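Local coordinates for proteasome assembly chaperone family protein (Pyrococcus furiosus, PDB 3VR0) that acts as a proteasome activator in an archaeon and is homologous to proteasome assembly factors of the PAC2 family, at residues Glu64-His69 / Val82-Asn87; Gly118-Ala123 / Ala193-Gly198. One frame throughout, in Å; residues are numbered along the deposited sequence.

Contact 1: residues Glu64-His69 / Val82-Asn87; sequences ELYSPH and VELMKN
Leu65 and Asn87 form an antiparallel hydrogen-bonded pair. Leu65 N donates to Asn87 O at 2.7 Å, and Asn87 N donates to Leu65 O at 3.0 Å. The two side chains run alongside each other off the same face, with Leu65 CB 4.1 Å from Asn87 CB. The amide of Asn87 is tied down by ND2, which donates to Thr109 O and weakly to its own neighbour, Lys86 O.

On the other side of the strands Lys86 runs alongside Tyr66. Its CG sits between the backbone N and the carbonyl carbon (chi1 72°), and the chain beyond is fully extended. CB lies 3.6 Å from Tyr66 CE1, and NZ is carried on to the acids. There Lys86 NZ meets Glu83 OE1 at 2.6 Å, from above the carboxylate plane. A longer, weak salt bridge joins Lys86 NZ to Glu64 OE1 at 3.4 Å. Lys61 also pairs with Glu64 OE1 and Arg77 with Glu83 OE1, while Tyr25 OH bonds to Glu64 OE2.

The carboxylates of Glu64 and Glu83 come near each other. Water 1 donates to OE2 of both, which probably eases their repulsion. Water 2 joins Tyr66 OH to Glu83 OE2. The Tyr66 ring and the Glu83 carboxylate are turned 53° apart. Leu84 CB packs obliquely on the ring, 3.9 Å from Tyr66 CD1. Past the ring, water 3 takes a bond from Ser67 N and gives one to Met85 O, so water continues the link where the backbones part.

Ser67 OG accepts from His69 N in an ST turn, leading to His69 of a gold site. The arrangement is an antiparallel strand pairing backed by a salt-bridge network, at the start of strand 87-92 in the mixed sheet.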
ATOM      1  N   GLU C  64      -6.820  -3.596  25.699  1.00 22.62           N
ATOM      2  CA  GLU C  64      -5.761  -3.748  24.733  1.00 25.34           C
ATOM      3  C   GLU C  64      -6.209  -3.543  23.283  1.00 24.32           C
ATOM      4  O   GLU C  64      -7.386  -3.743  22.930  1.00 23.60           O
ATOM      5  CB  GLU C  64      -4.834  -4.975  25.019  1.00 26.19           C
ATOM      6  CG  GLU C  64      -5.459  -6.274  25.119  1.00 33.48           C
ATOM      7  CD  GLU C  64      -4.622  -7.294  25.947  1.00 41.22           C
ATOM      8  OE1 GLU C  64      -3.539  -6.965  26.525  1.00 43.05           O
ATOM      9  OE2 GLU C  64      -5.075  -8.453  25.997  1.00 45.16           O
ATOM     10  N   LEU C  65      -5.278  -3.024  22.483  1.00 22.83           N
ATOM     11  CA  LEU C  65      -5.586  -2.639  21.106  1.00 22.24           C
ATOM     12  C   LEU C  65      -4.927  -3.612  20.138  1.00 22.32           C
ATOM     13  O   LEU C  65      -3.757  -3.914  20.262  1.00 22.93           O
ATOM     14  CB  LEU C  65      -5.137  -1.199  20.867  1.00 21.52           C
ATOM     15  CG  LEU C  65      -5.428  -0.555  19.510  1.00 23.53           C
ATOM     16  CD1 LEU C  65      -5.540   0.974  19.644  1.00 21.29           C
ATOM     17  CD2 LEU C  65      -4.318  -0.947  18.440  1.00 20.01           C
ATOM     18  N   TYR C  66      -5.678  -4.110  19.181  1.00 21.64           N
ATOM     19  CA  TYR C  66      -5.105  -4.890  18.117  1.00 22.09           C
ATOM     20  C   TYR C  66      -5.452  -4.206  16.807  1.00 21.90           C
ATOM     21  O   TYR C  66      -6.509  -3.586  16.684  1.00 22.20           O
ATOM     22  CB  TYR C  66      -5.733  -6.294  18.099  1.00 22.98           C
ATOM     23  CG  TYR C  66      -5.500  -7.078  19.412  1.00 22.88           C
ATOM     24  CD1 TYR C  66      -4.337  -7.808  19.599  1.00 21.53           C
ATOM     25  CD2 TYR C  66      -6.437  -7.026  20.464  1.00 23.68           C
ATOM     26  CE1 TYR C  66      -4.113  -8.517  20.797  1.00 25.88           C
ATOM     27  CE2 TYR C  66      -6.231  -7.737  21.693  1.00 22.30           C
ATOM     28  CZ  TYR C  66      -5.085  -8.470  21.841  1.00 24.74           C
ATOM     29  OH  TYR C  66      -4.880  -9.200  23.001  1.00 30.24           O
ATOM     30  N   SER C  67      -4.598  -4.388  15.810  1.00 20.37           N
ATOM     31  CA  SER C  67      -4.801  -3.740  14.524  1.00 19.70           C
ATOM     32  C   SER C  67      -4.356  -4.579  13.347  1.00 18.40           C
ATOM     33  O   SER C  67      -3.240  -5.101  13.343  1.00 18.48           O
ATOM     34  CB  SER C  67      -3.980  -2.460  14.486  1.00 18.30           C
ATOM     35  OG  SER C  67      -4.283  -1.794  13.266  1.00 22.84           O
ATOM     36  N   PRO C  68      -5.194  -4.669  12.330  1.00 19.07           N
ATOM     37  CA  PRO C  68      -4.859  -5.352  11.068  1.00 19.47           C
ATOM     38  C   PRO C  68      -3.851  -4.510  10.241  1.00 21.16           C
ATOM     39  O   PRO C  68      -3.396  -4.987   9.198  1.00 21.10           O
ATOM     40  CB  PRO C  68      -6.231  -5.441  10.338  1.00 18.82           C
ATOM     41  CG  PRO C  68      -6.970  -4.077  10.893  1.00 19.02           C
ATOM     42  CD  PRO C  68      -6.610  -4.197  12.358  1.00 19.30           C
ATOM     43  N   HIS C  69      -3.493  -3.299  10.712  1.00 20.46           N
ATOM     44  CA  HIS C  69      -2.422  -2.482  10.109  1.00 21.82           C
ATOM     45  C   HIS C  69      -1.077  -2.741  10.766  1.00 23.56           C
ATOM     46  O   HIS C  69      -0.067  -2.211  10.293  1.00 24.39           O
ATOM     47  CB  HIS C  69      -2.730  -0.993  10.198  1.00 19.95           C
ATOM     48  CG  HIS C  69      -3.924  -0.606   9.386  1.00 23.84           C
ATOM     49  ND1 HIS C  69      -3.845  -0.337   8.032  1.00 17.97           N
ATOM     50  CD2 HIS C  69      -5.239  -0.499   9.719  1.00 22.24           C
ATOM     51  CE1 HIS C  69      -5.056  -0.067   7.573  1.00 24.13           C
ATOM     52  NE2 HIS C  69      -5.918  -0.150   8.575  1.00 23.51           N
ATOM     53  N   VAL C  82       1.820 -17.712  22.136  1.00 34.14           N
ATOM     54  CA  VAL C  82       1.764 -16.734  21.041  1.00 32.95           C
ATOM     55  C   VAL C  82       0.664 -15.682  21.230  1.00 32.59           C
ATOM     56  O   VAL C  82      -0.402 -15.966  21.784  1.00 33.20           O
ATOM     57  CB  VAL C  82       1.587 -17.401  19.637  1.00 32.89           C
ATOM     58  CG1 VAL C  82       2.767 -18.277  19.301  1.00 32.62           C
ATOM     59  CG2 VAL C  82       0.276 -18.209  19.531  1.00 31.93           C
ATOM     60  N   GLU C  83       0.927 -14.472  20.740  1.00 31.67           N
ATOM     61  CA  GLU C  83      -0.033 -13.399  20.745  1.00 30.14           C
ATOM     62  C   GLU C  83       0.207 -12.372  19.612  1.00 28.57           C
ATOM     63  O   GLU C  83       1.327 -11.948  19.379  1.00 26.86           O
ATOM     64  CB  GLU C  83       0.026 -12.678  22.090  1.00 30.49           C
ATOM     65  CG  GLU C  83      -1.170 -11.819  22.365  1.00 33.79           C
ATOM     66  CD  GLU C  83      -1.223 -11.329  23.818  1.00 40.47           C
ATOM     67  OE1 GLU C  83      -0.156 -11.040  24.401  1.00 40.38           O
ATOM     68  OE2 GLU C  83      -2.347 -11.201  24.359  1.00 44.29           O
ATOM     69  N   LEU C  84      -0.868 -11.929  18.968  1.00 27.03           N
ATOM     70  CA  LEU C  84      -0.794 -10.802  18.064  1.00 25.82           C
ATOM     71  C   LEU C  84      -0.091  -9.619  18.710  1.00 25.92           C
ATOM     72  O   LEU C  84      -0.059  -9.473  19.951  1.00 25.08           O
ATOM     73  CB  LEU C  84      -2.191 -10.366  17.641  1.00 25.36           C
ATOM     74  CG  LEU C  84      -3.035 -11.298  16.791  1.00 24.61           C
ATOM     75  CD1 LEU C  84      -4.395 -10.633  16.649  1.00 23.59           C
ATOM     76  CD2 LEU C  84      -2.407 -11.535  15.422  1.00 21.91           C
ATOM     77  N   MET C  85       0.451  -8.760  17.854  1.00 24.17           N
ATOM     78  CA  MET C  85       1.013  -7.525  18.318  1.00 24.33           C
ATOM     79  C   MET C  85      -0.108  -6.596  18.756  1.00 23.33           C
ATOM     80  O   MET C  85      -1.241  -6.669  18.233  1.00 22.23           O
ATOM     81  CB  MET C  85       1.906  -6.925  17.244  1.00 25.89           C
ATOM     82  CG  MET C  85       3.194  -7.842  17.029  1.00 27.05           C
ATOM     83  SD  MET C  85       4.507  -6.959  16.255  1.00 40.02           S
ATOM     84  CE  MET C  85       3.662  -6.790  14.735  1.00 30.53           C
ATOM     85  N   LYS C  86       0.187  -5.774  19.755  1.00 22.08           N
ATOM     86  CA  LYS C  86      -0.879  -5.078  20.445  1.00 23.05           C
ATOM     87  C   LYS C  86      -0.336  -3.857  21.160  1.00 22.96           C
ATOM     88  O   LYS C  86       0.900  -3.695  21.304  1.00 23.22           O
ATOM     89  CB  LYS C  86      -1.556  -6.056  21.451  1.00 23.08           C
ATOM     90  CG  LYS C  86      -0.648  -6.375  22.694  1.00 25.05           C
ATOM     91  CD  LYS C  86      -1.206  -7.543  23.566  1.00 29.24           C
ATOM     92  CE  LYS C  86      -0.347  -7.693  24.823  1.00 32.17           C
ATOM     93  NZ  LYS C  86      -0.834  -8.823  25.665  1.00 37.40           N
ATOM     94  N   ASN C  87      -1.243  -2.964  21.532  1.00 22.24           N
ATOM     95  CA  ASN C  87      -0.930  -1.904  22.480  1.00 23.03           C
ATOM     96  C   ASN C  87      -1.779  -2.192  23.738  1.00 23.68           C
ATOM     97  O   ASN C  87      -2.809  -2.917  23.657  1.00 22.93           O
ATOM     98  CB  ASN C  87      -1.273  -0.520  21.922  1.00 21.77           C
ATOM     99  CG  ASN C  87      -0.477  -0.172  20.649  1.00 24.28           C
ATOM    100  OD1 ASN C  87      -0.848   0.769  19.947  1.00 24.04           O
ATOM    101  ND2 ASN C  87       0.616  -0.931  20.351  1.00 19.65           N
TER
HETATM  102  O   HOH W   1      -3.547 -10.638  26.544  1.00 50.54           O
HETATM  103  O   HOH W   2      -4.391 -11.696  22.592  1.00 30.49           O
HETATM  104  O   HOH W   3      -2.842  -6.776  15.943  1.00 18.46           O

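Contact 2: residues Gly118-Ala123 / Ala193-Gly198; sequences GHFEVA and AGLLLG
Leu195 makes most of the contact, reaching from helix 193-198 to Phe120, His119 and Ala123. Its CD1 sits over the centre of one face of the Phe120 ring, a CH-pi contact. The methyl is 4.0 Å from the ring centroid and only 8° off the ring normal. CD2, the other branch, lies beyond the CE1-CZ rim on the same side, 4.0 Å from Phe120 CZ. The two side chains cross at about a right angle.

Leu195 CD1 also touches the base of His119, 3.6 Å from His119 CB and close to its carbonyl carbon. Further along the helix, Ala123 CB meets Leu195 CB at 4.0 Å. Ala123 sits at the nearest approach of the backbones, its CA being closest to that of Leu196. Leu196 CD2 lies 3.7 Å from Ala123 O and also touches the alanine methyl.

Torsions explain the reach of the two larger groups. Phe120 CG is opposite its carbonyl carbon and beside the backbone N (chi1 -75°), which swings the ring toward the partner helix. Leu195 has the same kind of first torsion, and its two torsions together send the branches to the ring, CD1 over the centre and CD2 past the rim.

The next shell packs round these groups. Ile199, one turn on from Leu195, touches both Phe120 and Ala123. The His119 ring turns away from the contact, and its NE2 donates to Pro112 O. The ring also stacks on His72 of the third subunit. Phe70 of that subunit packs on Phe120, and its Gln73 on Leu195.

The helix axes approach to 9.6 Å and cross at -60°. Segment 118-123 belongs to helix 116-131, and segment 193-198 to helix 192-202. On the sheet side of helix 192-202, Leu196 rests on Phe35 and Glu37 of strand 34-37, and Leu197 on Ile138 and Thr140 of strand 137-145.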
ATOM      1  N   GLY C 118      -2.901   3.795   8.175  1.00 21.16           N
ATOM      2  CA  GLY C 118      -3.034   2.950   9.355  1.00 21.24           C
ATOM      3  C   GLY C 118      -2.678   3.688  10.652  1.00 21.63           C
ATOM      4  O   GLY C 118      -3.327   3.494  11.661  1.00 21.68           O
ATOM      5  N   HIS C 119      -1.665   4.549  10.603  1.00 21.79           N
ATOM      6  CA  HIS C 119      -1.290   5.427  11.746  1.00 21.26           C
ATOM      7  C   HIS C 119      -2.458   6.308  12.149  1.00 21.51           C
ATOM      8  O   HIS C 119      -2.764   6.377  13.330  1.00 20.08           O
ATOM      9  CB  HIS C 119      -0.084   6.292  11.407  1.00 21.21           C
ATOM     10  CG  HIS C 119       1.216   5.542  11.372  1.00 18.75           C
ATOM     11  ND1 HIS C 119       2.078   5.502  12.442  1.00 19.94           N
ATOM     12  CD2 HIS C 119       1.811   4.828  10.389  1.00 18.29           C
ATOM     13  CE1 HIS C 119       3.132   4.768  12.137  1.00 20.49           C
ATOM     14  NE2 HIS C 119       2.999   4.351  10.890  1.00 19.22           N
ATOM     15  N   PHE C 120      -3.161   6.910  11.170  1.00 20.62           N
ATOM     16  CA  PHE C 120      -4.249   7.790  11.489  1.00 21.29           C
ATOM     17  C   PHE C 120      -5.395   6.995  12.094  1.00 21.78           C
ATOM     18  O   PHE C 120      -6.047   7.472  13.013  1.00 21.83           O
ATOM     19  CB  PHE C 120      -4.763   8.577  10.264  1.00 22.00           C
ATOM     20  CG  PHE C 120      -3.852   9.714   9.849  1.00 24.68           C
ATOM     21  CD1 PHE C 120      -4.104  11.017  10.280  1.00 27.12           C
ATOM     22  CD2 PHE C 120      -2.729   9.472   9.061  1.00 25.60           C
ATOM     23  CE1 PHE C 120      -3.243  12.057   9.915  1.00 27.16           C
ATOM     24  CE2 PHE C 120      -1.876  10.488   8.699  1.00 24.80           C
ATOM     25  CZ  PHE C 120      -2.131  11.784   9.122  1.00 24.47           C
ATOM     26  N   GLU C 121      -5.683   5.814  11.527  1.00 21.81           N
ATOM     27  CA  GLU C 121      -6.729   4.978  12.023  1.00 21.87           C
ATOM     28  C   GLU C 121      -6.457   4.482  13.443  1.00 20.76           C
ATOM     29  O   GLU C 121      -7.355   4.504  14.233  1.00 20.38           O
ATOM     30  CB  GLU C 121      -6.889   3.743  11.162  1.00 23.29           C
ATOM     31  CG  GLU C 121      -8.287   3.290  11.206  1.00 31.25           C
ATOM     32  CD  GLU C 121      -8.408   1.818  11.100  1.00 40.22           C
ATOM     33  OE1 GLU C 121      -7.805   1.121  11.940  1.00 43.61           O
ATOM     34  OE2 GLU C 121      -9.123   1.373  10.180  1.00 43.22           O
ATOM     35  N   VAL C 122      -5.236   4.020  13.742  1.00 20.06           N
ATOM     36  CA  VAL C 122      -4.907   3.575  15.107  1.00 19.82           C
ATOM     37  C   VAL C 122      -4.994   4.779  16.104  1.00 21.02           C
ATOM     38  O   VAL C 122      -5.678   4.697  17.141  1.00 21.15           O
ATOM     39  CB  VAL C 122      -3.516   2.896  15.156  1.00 20.12           C
ATOM     40  CG1 VAL C 122      -3.005   2.725  16.654  1.00 17.96           C
ATOM     41  CG2 VAL C 122      -3.532   1.564  14.415  1.00 14.98           C
ATOM     42  N   ALA C 123      -4.326   5.889  15.790  1.00 20.33           N
ATOM     43  CA  ALA C 123      -4.410   7.105  16.613  1.00 21.35           C
ATOM     44  C   ALA C 123      -5.852   7.589  16.882  1.00 21.38           C
ATOM     45  O   ALA C 123      -6.198   8.005  17.981  1.00 21.12           O
ATOM     46  CB  ALA C 123      -3.641   8.221  15.948  1.00 21.51           C
ATOM     47  N   ALA C 193       3.440   9.785  18.813  1.00 24.26           N
ATOM     48  CA  ALA C 193       3.871  10.981  19.580  1.00 24.59           C
ATOM     49  C   ALA C 193       3.433  12.283  18.946  1.00 24.91           C
ATOM     50  O   ALA C 193       3.220  13.327  19.632  1.00 25.97           O
ATOM     51  CB  ALA C 193       5.360  10.972  19.811  1.00 25.00           C
ATOM     52  N   GLY C 194       3.273  12.255  17.627  1.00 24.48           N
ATOM     53  CA  GLY C 194       2.775  13.417  16.917  1.00 22.24           C
ATOM     54  C   GLY C 194       1.301  13.356  16.610  1.00 22.54           C
ATOM     55  O   GLY C 194       0.590  14.311  16.880  1.00 23.07           O
ATOM     56  N   LEU C 195       0.829  12.268  15.983  1.00 21.72           N
ATOM     57  CA  LEU C 195      -0.578  12.221  15.524  1.00 20.93           C
ATOM     58  C   LEU C 195      -1.602  12.356  16.660  1.00 20.56           C
ATOM     59  O   LEU C 195      -2.650  12.999  16.470  1.00 18.87           O
ATOM     60  CB  LEU C 195      -0.875  10.907  14.789  1.00 21.42           C
ATOM     61  CG  LEU C 195      -0.228  10.692  13.412  1.00 25.63           C
ATOM     62  CD1 LEU C 195      -0.938   9.592  12.684  1.00 29.13           C
ATOM     63  CD2 LEU C 195      -0.230  12.040  12.603  1.00 24.38           C
ATOM     64  N   LEU C 196      -1.302  11.775  17.841  1.00 19.90           N
ATOM     65  CA  LEU C 196      -2.269  11.938  18.977  1.00 19.61           C
ATOM     66  C   LEU C 196      -2.543  13.380  19.247  1.00 19.16           C
ATOM     67  O   LEU C 196      -3.691  13.761  19.485  1.00 19.82           O
ATOM     68  CB  LEU C 196      -1.806  11.221  20.245  1.00 18.18           C
ATOM     69  CG  LEU C 196      -1.791   9.698  20.046  1.00 18.55           C
ATOM     70  CD1 LEU C 196      -1.131   8.977  21.264  1.00 21.44           C
ATOM     71  CD2 LEU C 196      -3.181   9.165  19.799  1.00 18.01           C
ATOM     72  N   LEU C 197      -1.498  14.198  19.201  1.00 19.15           N
ATOM     73  CA  LEU C 197      -1.695  15.637  19.473  1.00 20.83           C
ATOM     74  C   LEU C 197      -2.341  16.319  18.271  1.00 21.95           C
ATOM     75  O   LEU C 197      -3.287  17.130  18.426  1.00 21.71           O
ATOM     76  CB  LEU C 197      -0.362  16.323  19.802  1.00 20.01           C
ATOM     77  CG  LEU C 197       0.319  15.785  21.071  1.00 22.28           C
ATOM     78  CD1 LEU C 197       1.681  16.415  21.193  1.00 22.10           C
ATOM     79  CD2 LEU C 197      -0.529  16.099  22.344  1.00 20.46           C
ATOM     80  N   GLY C 198      -1.849  15.980  17.069  1.00 22.01           N
ATOM     81  CA  GLY C 198      -2.383  16.654  15.838  1.00 22.06           C
ATOM     82  C   GLY C 198      -3.842  16.380  15.615  1.00 21.92           C
ATOM     83  O   GLY C 198      -4.624  17.276  15.356  1.00 21.04           O
TER

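Both contacts are buried, but contact 2 lies nearer the centre of the chain, its centre about 13 Å from the chain centre, against 18 Å for contact 1. Contact 1 joins strands and is mostly polar, with backbone bonds, charges and bridging waters. Contact 2 joins two helices and is apolar. They touch through helix 116-131: Val122 packs on Ser67, and His69 lies against Gly118 and Glu121. His69 and Glu121, one from each contact, are the residues of a gold site seen in the crystal. Leu65 and Asn87 also lean on Met126 of that helix. Other subunits cover parts of both, the second subunit at contact 1 and the third at contact 2.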